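Methyl transferase from Methanosarcina acetivorans (Methanosarcina acetivorans, PDB 6MRO) probably acts as an S-adenosyl-L-methionine-dependent methyltransferase, and binds S-adenosyl-L-homocysteine and calcium ions. Local coordinates at residues A156-T161 against I169-V174; G29-G34 against I102-G107; G9-D14 against C41-N46. The protein carries 1 engineered substitution. All coordinates share one frame; numbering follows the deposited sequence.

Contact 1: A156-T161 against I169-V174; sequences AEIEST and IYIKDV. With CA (calcium ion), chain D.
Ile158 of helix 155-162 and Ile171 of strand 167-177 meet where a helix packs on an outermost strand of the mixed sheet of a Rossmann-like methyltransferase. The two side chains lie antiparallel alongside one another, methyl end to branch. CD1 of Ile171 lies 3.6 Å from CG2 of Ile158, while at the other end CD1 of Ile158 comes within 4.1 Å of CG2 of Ile171. Each isoleucine has CG1 beside its backbone N and anti to the carbonyl carbon (chi1 -69° for Ile158, -54° for Ile171), which puts both branches of each chain to use. Branched aliphatic chains suit a joint with no hydrogen bond between the segments: Ile158 is buried and also touches Cys138 of strand 132-139, whereas Ile171 remains partly exposed. At the solvent side the aliphatic part of Glu159 extends the apolar patch, its CG 3.8 Å from Ile171 CD1. With Ile171 cut back to an alanine, CG2 and CD1 of Ile158 and CG of Glu159 would probably lose their partner on the strand and a gap would open. On the same helix Glu157 embraces a calcium ion with both carboxylate oxygens, OE1 at 2.6 Å and OE2 at 2.8 Å from the metal. Asp141, Glu146, the carbonyl of Arg152 and two waters also bind the ion, and Glu157 OE2 accepts a further hydrogen bond from Ser154 N.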
loop_
_atom_site.group_PDB
_atom_site.type_symbol
_atom_site.label_atom_id
_atom_site.label_comp_id
_atom_site.label_asym_id
_atom_site.label_seq_id
_atom_site.Cartn_x
_atom_site.Cartn_y
_atom_site.Cartn_z
ATOM N N ALA A 156 -1.070 -17.823 -5.676
ATOM C CA ALA A 156 -1.621 -18.741 -4.686
ATOM C C ALA A 156 -1.492 -18.165 -3.283
ATOM O O ALA A 156 -2.429 -18.230 -2.482
ATOM C CB ALA A 156 -0.922 -20.098 -4.782
ATOM N N GLU A 157 -0.321 -17.610 -2.964
ATOM C CA GLU A 157 -0.131 -16.987 -1.659
ATOM C C GLU A 157 -1.071 -15.803 -1.472
ATOM O O GLU A 157 -1.663 -15.641 -0.398
ATOM C CB GLU A 157 1.336 -16.559 -1.494
ATOM C CG GLU A 157 2.296 -17.751 -1.499
ATOM C CD GLU A 157 3.747 -17.382 -1.836
ATOM O OE1 GLU A 157 4.644 -18.222 -1.603
ATOM O OE2 GLU A 157 3.981 -16.268 -2.333
ATOM N N ILE A 158 -1.260 -14.998 -2.519
ATOM C CA ILE A 158 -2.173 -13.860 -2.437
ATOM C C ILE A 158 -3.604 -14.341 -2.238
ATOM O O ILE A 158 -4.330 -13.859 -1.353
ATOM C CB ILE A 158 -2.033 -12.977 -3.692
ATOM C CG1 ILE A 158 -0.662 -12.290 -3.687
ATOM C CG2 ILE A 158 -3.140 -11.913 -3.757
ATOM C CD1 ILE A 158 -0.339 -11.557 -4.970
ATOM N N GLU A 159 -3.985 -15.347 -3.019
ATOM C CA GLU A 159 -5.324 -15.915 -2.945
ATOM C C GLU A 159 -5.582 -16.526 -1.573
ATOM O O GLU A 159 -6.643 -16.321 -0.984
ATOM C CB GLU A 159 -5.518 -16.971 -4.034
ATOM C CG GLU A 159 -5.740 -16.396 -5.424
ATOM C CD GLU A 159 -6.009 -17.469 -6.462
ATOM O OE1 GLU A 159 -7.159 -17.950 -6.537
ATOM O OE2 GLU A 159 -5.070 -17.830 -7.202
ATOM N N SER A 160 -4.604 -17.268 -1.063
ATOM C CA SER A 160 -4.741 -17.903 0.244
ATOM C C SER A 160 -4.864 -16.870 1.361
ATOM O O SER A 160 -5.617 -17.070 2.323
ATOM C CB SER A 160 -3.550 -18.815 0.509
ATOM O OG SER A 160 -3.701 -19.441 1.766
ATOM N N THR A 161 -4.143 -15.755 1.234
ATOM C CA THR A 161 -4.125 -14.727 2.273
ATOM C C THR A 161 -5.399 -13.892 2.280
ATOM O O THR A 161 -5.958 -13.615 3.348
ATOM C CB THR A 161 -2.912 -13.818 2.077
ATOM O OG1 THR A 161 -1.711 -14.590 2.192
ATOM C CG2 THR A 161 -2.908 -12.703 3.100
ATOM N N ILE A 169 -10.931 -9.671 -7.148
ATOM C CA ILE A 169 -11.401 -9.308 -8.479
ATOM C C ILE A 169 -10.405 -9.749 -9.539
ATOM O O ILE A 169 -10.766 -10.439 -10.500
ATOM C CB ILE A 169 -11.686 -7.792 -8.553
ATOM C CG1 ILE A 169 -12.613 -7.357 -7.406
ATOM C CG2 ILE A 169 -12.286 -7.430 -9.907
ATOM C CD1 ILE A 169 -13.974 -8.002 -7.415
ATOM N N TYR A 170 -9.135 -9.404 -9.340
ATOM C CA TYR A 170 -8.070 -9.871 -10.208
ATOM C C TYR A 170 -6.744 -9.812 -9.465
ATOM O O TYR A 170 -6.599 -9.102 -8.463
ATOM C CB TYR A 170 -7.993 -9.057 -11.504
ATOM C CG TYR A 170 -7.720 -7.562 -11.367
ATOM C CD1 TYR A 170 -6.460 -7.077 -10.981
ATOM C CD2 TYR A 170 -8.703 -6.639 -11.697
ATOM C CE1 TYR A 170 -6.217 -5.720 -10.892
ATOM C CE2 TYR A 170 -8.471 -5.275 -11.604
ATOM C CZ TYR A 170 -7.231 -4.822 -11.200
ATOM O OH TYR A 170 -7.000 -3.472 -11.120
ATOM N N ILE A 171 -5.786 -10.588 -9.963
ATOM C CA ILE A 171 -4.365 -10.414 -9.666
ATOM C C ILE A 171 -3.670 -10.272 -11.016
ATOM O O ILE A 171 -3.597 -11.242 -11.786
ATOM C CB ILE A 171 -3.790 -11.591 -8.863
ATOM C CG1 ILE A 171 -4.623 -11.843 -7.599
ATOM C CG2 ILE A 171 -2.330 -11.328 -8.512
ATOM C CD1 ILE A 171 -4.321 -13.160 -6.905
ATOM N N LYS A 172 -3.174 -9.074 -11.308
ATOM C CA LYS A 172 -2.648 -8.709 -12.616
ATOM C C LYS A 172 -1.131 -8.579 -12.575
ATOM O O LYS A 172 -0.569 -8.057 -11.607
ATOM C CB LYS A 172 -3.245 -7.377 -13.093
ATOM C CG LYS A 172 -4.506 -7.520 -13.907
ATOM C CD LYS A 172 -5.082 -6.162 -14.307
ATOM C CE LYS A 172 -6.400 -6.363 -15.041
ATOM N NZ LYS A 172 -7.232 -5.137 -15.112
ATOM N N ASP A 173 -0.476 -9.033 -13.637
ATOM C CA ASP A 173 0.938 -8.732 -13.822
ATOM C C ASP A 173 1.105 -7.244 -14.086
ATOM O O ASP A 173 0.448 -6.681 -14.966
ATOM C CB ASP A 173 1.518 -9.532 -14.989
ATOM C CG ASP A 173 1.634 -11.012 -14.682
ATOM O OD1 ASP A 173 0.871 -11.805 -15.273
ATOM O OD2 ASP A 173 2.496 -11.382 -13.854
ATOM N N VAL A 174 1.969 -6.601 -13.308
ATOM C CA VAL A 174 2.296 -5.200 -13.530
ATOM C C VAL A 174 3.794 -5.003 -13.322
ATOM O O VAL A 174 4.561 -5.968 -13.221
ATOM C CB VAL A 174 1.482 -4.274 -12.604
ATOM C CG1 VAL A 174 -0.019 -4.361 -12.910
ATOM C CG2 VAL A 174 1.764 -4.604 -11.136
HETATM CA CA CA D . 6.733 -16.692 -2.128
HETATM O O HOH W 1 9.047 -16.163 -2.070
HETATM O O HOH W 2 6.429 -15.496 0.005
#

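Contact 2: G29-G34 against I102-G107; sequences GEIRPG and IVIDSG. With SAH (S-adenosyl-L-homocysteine), chain B.
This is a buried apolar contact near the N-terminal end of strand 100-106, in the middle of the sheet, where the loop between helix 20-27 and strand 35-39 passes beside it. Ile31 supplies the loop side, Ile102 and Ile104 the strand side, and no hydrogen bond links the two segments. The chains of Ile31 and Ile102 stand roughly perpendicular, CG2 of Ile31 resting 4.0 Å from CD1 of Ile102. The longer branch of Ile31 runs on to the next residue on the same face of the strand, its CD1 4.3 Å from CG2 of Ile104. Reaching both residues depends on the extended second torsion of Ile31 (chi2 -180°), which carries CD1 well beyond CG2. CD1 of Ile102 also lies 3.4 Å from the carbonyl O of Arg32, so the methyl meets loop backbone as well as side chain. Isoleucine suits all three places because each is buried and its two branches can meet different neighbours: Leu50 of helix 45-51 touches both Ile31 and Ile104, and Phe22 of helix 20-27 adds to the cover over Ile104. Gly29 starts the loop with a positive phi in a Schellman motif, a backbone shape that glycine adopts readily. At its far end the strand turns from packing to binding. Ser106 holds the amino acid part of S-adenosyl-L-homocysteine twice: its carbonyl O accepts from the ligand N at 2.9 Å, and its OG donates to the ligand O at 3.0 Å. The hydroxyl stands anti to the backbone N (chi1 176°), placing it beside the ligand carboxylate. A central parallel strand whose C-terminal end contacts the cofactor is characteristic of the Rossmann-like fold of S-adenosylmethionine-dependent methyltransferases.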
loop_
_atom_site.group_PDB
_atom_site.type_symbol
_atom_site.label_atom_id
_atom_site.label_comp_id
_atom_site.label_asym_id
_atom_site.label_seq_id
_atom_site.Cartn_x
_atom_site.Cartn_y
_atom_site.Cartn_z
ATOM N N GLY A 29 -10.309 4.324 -14.186
ATOM C CA GLY A 29 -11.569 4.547 -13.502
ATOM C C GLY A 29 -11.802 3.653 -12.304
ATOM O O GLY A 29 -12.912 3.655 -11.755
ATOM N N GLU A 30 -10.797 2.881 -11.886
ATOM C CA GLU A 30 -10.997 1.939 -10.788
ATOM C C GLU A 30 -10.920 2.615 -9.430
ATOM O O GLU A 30 -11.567 2.165 -8.471
ATOM C CB GLU A 30 -9.953 0.832 -10.861
ATOM C CG GLU A 30 -10.287 -0.218 -11.903
ATOM C CD GLU A 30 -9.130 -1.175 -12.126
ATOM O OE1 GLU A 30 -9.071 -2.160 -11.369
ATOM O OE2 GLU A 30 -8.297 -0.954 -13.050
ATOM N N ILE A 31 -10.113 3.663 -9.315
ATOM C CA ILE A 31 -10.051 4.468 -8.103
ATOM C C ILE A 31 -10.898 5.703 -8.368
ATOM O O ILE A 31 -10.582 6.520 -9.242
ATOM C CB ILE A 31 -8.609 4.819 -7.715
ATOM C CG1 ILE A 31 -7.885 3.564 -7.215
ATOM C CG2 ILE A 31 -8.604 5.897 -6.633
ATOM C CD1 ILE A 31 -6.441 3.790 -6.792
ATOM N N ARG A 32 -12.016 5.798 -7.657
ATOM C CA ARG A 32 -12.987 6.865 -7.785
ATOM C C ARG A 32 -12.989 7.691 -6.514
ATOM O O ARG A 32 -12.594 7.194 -5.457
ATOM C CB ARG A 32 -14.394 6.298 -8.031
ATOM C CG ARG A 32 -14.503 5.416 -9.254
ATOM C CD ARG A 32 -15.941 4.944 -9.445
ATOM N NE ARG A 32 -16.358 4.015 -8.398
ATOM C CZ ARG A 32 -15.861 2.788 -8.248
ATOM N NH1 ARG A 32 -16.301 2.011 -7.268
ATOM N NH2 ARG A 32 -14.922 2.335 -9.075
ATOM N N PRO A 33 -13.402 8.956 -6.572
ATOM C CA PRO A 33 -13.341 9.806 -5.372
ATOM C C PRO A 33 -14.046 9.175 -4.179
ATOM O O PRO A 33 -15.176 8.683 -4.283
ATOM C CB PRO A 33 -14.034 11.095 -5.821
ATOM C CG PRO A 33 -13.759 11.150 -7.302
ATOM C CD PRO A 33 -13.861 9.714 -7.751
ATOM N N GLY A 34 -13.345 9.172 -3.052
ATOM C CA GLY A 34 -13.893 8.721 -1.784
ATOM C C GLY A 34 -12.825 8.891 -0.723
ATOM O O GLY A 34 -11.803 9.548 -0.955
ATOM N N ILE A 102 -11.394 3.166 -0.022
ATOM C CA ILE A 102 -10.220 2.629 -0.706
ATOM C C ILE A 102 -9.126 2.438 0.331
ATOM O O ILE A 102 -8.894 3.331 1.160
ATOM C CB ILE A 102 -9.708 3.579 -1.808
ATOM C CG1 ILE A 102 -10.764 3.857 -2.871
ATOM C CG2 ILE A 102 -8.388 3.077 -2.413
ATOM C CD1 ILE A 102 -10.791 5.336 -3.278
ATOM N N VAL A 103 -8.462 1.281 0.301
ATOM C CA VAL A 103 -7.156 1.115 0.938
ATOM C C VAL A 103 -6.154 0.761 -0.153
ATOM O O VAL A 103 -6.390 -0.180 -0.925
ATOM C CB VAL A 103 -7.154 0.026 2.025
ATOM C CG1 VAL A 103 -5.716 -0.198 2.548
ATOM C CG2 VAL A 103 -8.098 0.411 3.183
ATOM N N ILE A 104 -5.032 1.500 -0.210
ATOM C CA ILE A 104 -3.931 1.157 -1.111
ATOM C C ILE A 104 -2.732 0.688 -0.300
ATOM O O ILE A 104 -2.440 1.182 0.787
ATOM C CB ILE A 104 -3.527 2.294 -2.085
ATOM C CG1 ILE A 104 -2.936 3.506 -1.357
ATOM C CG2 ILE A 104 -4.710 2.681 -2.981
ATOM C CD1 ILE A 104 -2.273 4.519 -2.312
ATOM N N ASP A 105 -2.011 -0.275 -0.868
ATOM C CA ASP A 105 -0.923 -0.959 -0.171
ATOM C C ASP A 105 0.182 -1.086 -1.215
ATOM O O ASP A 105 0.087 -1.910 -2.121
ATOM C CB ASP A 105 -1.436 -2.303 0.344
ATOM C CG ASP A 105 -0.364 -3.186 0.945
ATOM O OD1 ASP A 105 -0.777 -4.028 1.771
ATOM O OD2 ASP A 105 0.845 -3.057 0.637
ATOM N N SER A 106 1.208 -0.228 -1.120
ATOM C CA SER A 106 2.289 -0.182 -2.108
ATOM C C SER A 106 3.534 -0.692 -1.389
ATOM O O SER A 106 4.310 0.090 -0.841
ATOM C CB SER A 106 2.483 1.262 -2.662
ATOM O OG SER A 106 3.591 1.369 -3.562
ATOM N N GLY A 107 3.706 -2.015 -1.369
ATOM C CA GLY A 107 4.857 -2.611 -0.717
ATOM C C GLY A 107 4.756 -2.888 0.776
ATOM O O GLY A 107 5.762 -3.327 1.369
HETATM N N SAH B . 4.227 2.771 0.287
HETATM C CA SAH B . 5.526 3.468 0.278
HETATM C CB SAH B . 6.510 2.777 1.215
HETATM C CG SAH B . 6.642 1.275 0.968
HETATM S SD SAH B . 7.945 0.491 1.946
HETATM C C SAH B . 6.121 3.543 -1.119
HETATM O O SAH B . 5.597 2.933 -2.064
HETATM O OXT SAH B . 7.148 4.211 -1.313
HETATM C "C5'" SAH B . 6.876 -0.171 3.261
HETATM C "C4'" SAH B . 6.473 0.884 4.293
HETATM O "O4'" SAH B . 5.653 0.273 5.281
HETATM C "C3'" SAH B . 7.634 1.558 5.024
HETATM O "O3'" SAH B . 7.486 2.961 4.864
HETATM C "C2'" SAH B . 7.473 1.095 6.465
HETATM O "O2'" SAH B . 7.879 2.040 7.444
HETATM C "C1'" SAH B . 5.982 0.810 6.546
HETATM N N9 SAH B . 5.574 -0.166 7.561
HETATM C C8 SAH B . 6.120 -1.403 7.827
HETATM N N7 SAH B . 5.399 -1.982 8.803
HETATM C C5 SAH B . 4.391 -1.144 9.145
HETATM C C6 SAH B . 3.366 -1.225 10.083
HETATM N N6 SAH B . 3.240 -2.293 10.860
HETATM N N1 SAH B . 2.483 -0.184 10.200
HETATM C C2 SAH B . 2.601 0.933 9.394
HETATM N N3 SAH B . 3.622 1.026 8.475
HETATM C C4 SAH B . 4.487 -0.010 8.354
#

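Contact 3: G9-D14 against C41-N46; sequences GTPPWD and CGRGEN. With SAH (S-adenosyl-L-homocysteine), chain B.
The cofactor pocket is bordered here by the loop 9-14, which meets the glycine-rich turn 41-44 through Asp14 and Arg43. Arg43 stretches from CG to NE towards the loop, and its NH2 serves two acceptors lying near the guanidinium plane. One is the carbonyl O of Gly9, 2.8 Å from NH2, which lies in the carbonyl plane and makes a nearly straight bond (165° at the hydrogen). The other is Asp14 OD2, 2.7 Å from NH2 in a salt bridge; NH2 comes at the oxygen from above the carboxylate plane, the two planar groups being turned 33° apart. With CG anti to its N (chi1 -172°), Asp14 swings its carboxylate to Arg43. Arginine suits this place because NE remains to form a second salt bridge, with Asp69. The turn between strand 35-39 and helix 45-51 fits a GxGxxA-like pattern of Rossmann-type folds, consistent with the first SAM-binding motif of methyltransferases. Gly42 has positive phi, and a side chain there would collide with the ligand; Gly44, also with positive phi, occupies the N-cap position before helix 45-51. A water donates to Asp14 OD1 and the ligand OXT, each at 2.8 Å, and accepts from Arg43 N. Trp13 presents one ring face to the ligand sulfur, SD standing 3.2 Å above the ring plane, away from its middle, while Pro11 CB covers the opposite face. NE1 hydrogen-bonds the hydroxyl of Tyr7, which also bonds the ligand.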
loop_
_atom_site.group_PDB
_atom_site.type_symbol
_atom_site.label_atom_id
_atom_site.label_comp_id
_atom_site.label_asym_id
_atom_site.label_seq_id
_atom_site.Cartn_x
_atom_site.Cartn_y
_atom_site.Cartn_z
ATOM N N GLY A 9 18.116 8.190 4.646
ATOM C CA GLY A 9 18.551 8.076 3.269
ATOM C C GLY A 9 17.361 7.766 2.383
ATOM O O GLY A 9 16.230 8.106 2.731
ATOM N N THR A 10 17.597 7.103 1.253
ATOM C CA THR A 10 16.570 6.878 0.239
ATOM C C THR A 10 16.536 5.391 -0.086
ATOM O O THR A 10 17.343 4.913 -0.903
ATOM C CB THR A 10 16.855 7.695 -1.015
ATOM O OG1 THR A 10 17.040 9.072 -0.662
ATOM C CG2 THR A 10 15.714 7.577 -2.000
ATOM N N PRO A 11 15.618 4.639 0.513
ATOM C CA PRO A 11 15.567 3.187 0.295
ATOM C C PRO A 11 15.052 2.866 -1.097
ATOM O O PRO A 11 14.486 3.737 -1.771
ATOM C CB PRO A 11 14.582 2.709 1.375
ATOM C CG PRO A 11 13.671 3.894 1.564
ATOM C CD PRO A 11 14.577 5.097 1.448
ATOM N N PRO A 12 15.215 1.622 -1.552
ATOM C CA PRO A 12 14.995 1.323 -2.981
ATOM C C PRO A 12 13.587 1.566 -3.487
ATOM O O PRO A 12 13.424 1.840 -4.684
ATOM C CB PRO A 12 15.369 -0.163 -3.068
ATOM C CG PRO A 12 16.458 -0.285 -2.073
ATOM C CD PRO A 12 15.950 0.526 -0.897
ATOM N N TRP A 13 12.562 1.475 -2.629
ATOM C CA TRP A 13 11.187 1.734 -3.057
ATOM C C TRP A 13 10.850 3.221 -3.087
ATOM O O TRP A 13 9.763 3.592 -3.561
ATOM C CB TRP A 13 10.196 1.016 -2.122
ATOM C CG TRP A 13 10.361 1.477 -0.698
ATOM C CD1 TRP A 13 9.791 2.580 -0.115
ATOM C CD2 TRP A 13 11.173 0.863 0.309
ATOM N NE1 TRP A 13 10.212 2.689 1.194
ATOM C CE2 TRP A 13 11.054 1.646 1.481
ATOM C CE3 TRP A 13 11.988 -0.280 0.338
ATOM C CZ2 TRP A 13 11.714 1.322 2.667
ATOM C CZ3 TRP A 13 12.650 -0.594 1.523
ATOM C CH2 TRP A 13 12.499 0.200 2.669
ATOM N N ASP A 14 11.743 4.079 -2.587
ATOM C CA ASP A 14 11.396 5.472 -2.325
ATOM C C ASP A 14 11.592 6.312 -3.588
ATOM O O ASP A 14 12.421 7.213 -3.663
ATOM C CB ASP A 14 12.213 5.994 -1.146
ATOM C CG ASP A 14 11.777 7.353 -0.698
ATOM O OD1 ASP A 14 10.563 7.636 -0.804
ATOM O OD2 ASP A 14 12.660 8.132 -0.261
ATOM N N CYS A 41 2.516 4.251 4.047
ATOM C CA CYS A 41 2.543 5.204 2.951
ATOM C C CYS A 41 3.934 5.758 2.646
ATOM O O CYS A 41 4.092 6.428 1.619
ATOM C CB CYS A 41 1.595 6.361 3.242
ATOM S SG CYS A 41 2.092 7.321 4.717
ATOM N N GLY A 42 4.919 5.534 3.506
ATOM C CA GLY A 42 6.243 6.061 3.204
ATOM C C GLY A 42 6.228 7.571 3.051
ATOM O O GLY A 42 5.516 8.284 3.767
ATOM N N ARG A 43 7.024 8.073 2.100
ATOM C CA ARG A 43 7.165 9.510 1.874
ATOM C C ARG A 43 6.071 10.089 0.978
ATOM O O ARG A 43 6.243 11.201 0.455
ATOM C CB ARG A 43 8.555 9.813 1.306
ATOM C CG ARG A 43 9.598 9.820 2.387
ATOM C CD ARG A 43 11.021 9.938 1.858
ATOM N NE ARG A 43 11.933 10.254 2.952
ATOM C CZ ARG A 43 13.147 9.733 3.089
ATOM N NH1 ARG A 43 13.917 10.097 4.117
ATOM N NH2 ARG A 43 13.568 8.790 2.239
ATOM N N GLY A 44 4.968 9.354 0.772
ATOM C CA GLY A 44 3.693 9.953 0.413
ATOM C C GLY A 44 3.367 10.156 -1.055
ATOM O O GLY A 44 2.356 10.806 -1.347
ATOM N N GLU A 45 4.155 9.605 -1.989
ATOM C CA GLU A 45 3.886 9.855 -3.409
ATOM C C GLU A 45 2.507 9.337 -3.832
ATOM O O GLU A 45 1.722 10.064 -4.455
ATOM C CB GLU A 45 4.980 9.244 -4.287
ATOM C CG GLU A 45 6.312 9.914 -4.122
ATOM C CD GLU A 45 6.369 11.290 -4.770
ATOM O OE1 GLU A 45 7.278 12.056 -4.399
ATOM O OE2 GLU A 45 5.529 11.604 -5.645
ATOM N N ASN A 46 2.183 8.090 -3.491
ATOM C CA ASN A 46 0.888 7.557 -3.911
ATOM C C ASN A 46 -0.254 8.284 -3.215
ATOM O O ASN A 46 -1.304 8.533 -3.820
ATOM C CB ASN A 46 0.805 6.062 -3.626
ATOM C CG ASN A 46 1.725 5.249 -4.516
ATOM O OD1 ASN A 46 1.859 5.546 -5.702
ATOM N ND2 ASN A 46 2.313 4.184 -3.964
HETATM N N SAH B . 4.227 2.771 0.287
HETATM C CA SAH B . 5.526 3.468 0.278
HETATM C CB SAH B . 6.510 2.777 1.215
HETATM C CG SAH B . 6.642 1.275 0.968
HETATM S SD SAH B . 7.945 0.491 1.946
HETATM C C SAH B . 6.121 3.543 -1.119
HETATM O O SAH B . 5.597 2.933 -2.064
HETATM O OXT SAH B . 7.148 4.211 -1.313
HETATM C "C5'" SAH B . 6.876 -0.171 3.261
HETATM C "C4'" SAH B . 6.473 0.884 4.293
HETATM O "O4'" SAH B . 5.653 0.273 5.281
HETATM C "C3'" SAH B . 7.634 1.558 5.024
HETATM O "O3'" SAH B . 7.486 2.961 4.864
HETATM C "C2'" SAH B . 7.473 1.095 6.465
HETATM O "O2'" SAH B . 7.879 2.040 7.444
HETATM C "C1'" SAH B . 5.982 0.810 6.546
HETATM N N9 SAH B . 5.574 -0.166 7.561
HETATM C C8 SAH B . 6.120 -1.403 7.827
HETATM N N7 SAH B . 5.399 -1.982 8.803
HETATM C C5 SAH B . 4.391 -1.144 9.145
HETATM C C6 SAH B . 3.366 -1.225 10.083
HETATM N N6 SAH B . 3.240 -2.293 10.860
HETATM N N1 SAH B . 2.483 -0.184 10.200
HETATM C C2 SAH B . 2.601 0.933 9.394
HETATM N N3 SAH B . 3.622 1.026 8.475
HETATM C C4 SAH B . 4.487 -0.010 8.354
HETATM O O HOH W 3 8.305 6.265 0.207
#

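Overall arrangement
Contacts 2 and 3 lie at the S-adenosyl-L-homocysteine site, and contact 1 at the far edge of the sheet, on the opposite side of the chain's centre from contact 3. The centres of contacts 2 and 3 are about 17 Å apart, their segments alternate along the chain, and both touch the ligand; Asn46 of one packs on Ile104 and Ser106 of the other. Contact 1 follows later in the sequence, about 16 Å from contact 2 and 24 Å from contact 3 between centres. Contacts 1 and 2 reach the same seven-stranded sheet, through strands 167-177 and 100-106, and a probable hydrogen bond joins Tyr170 to Glu30. The sheet thus links the cofactor pocket to the edge on which calcium-binding helix 155-162 packs.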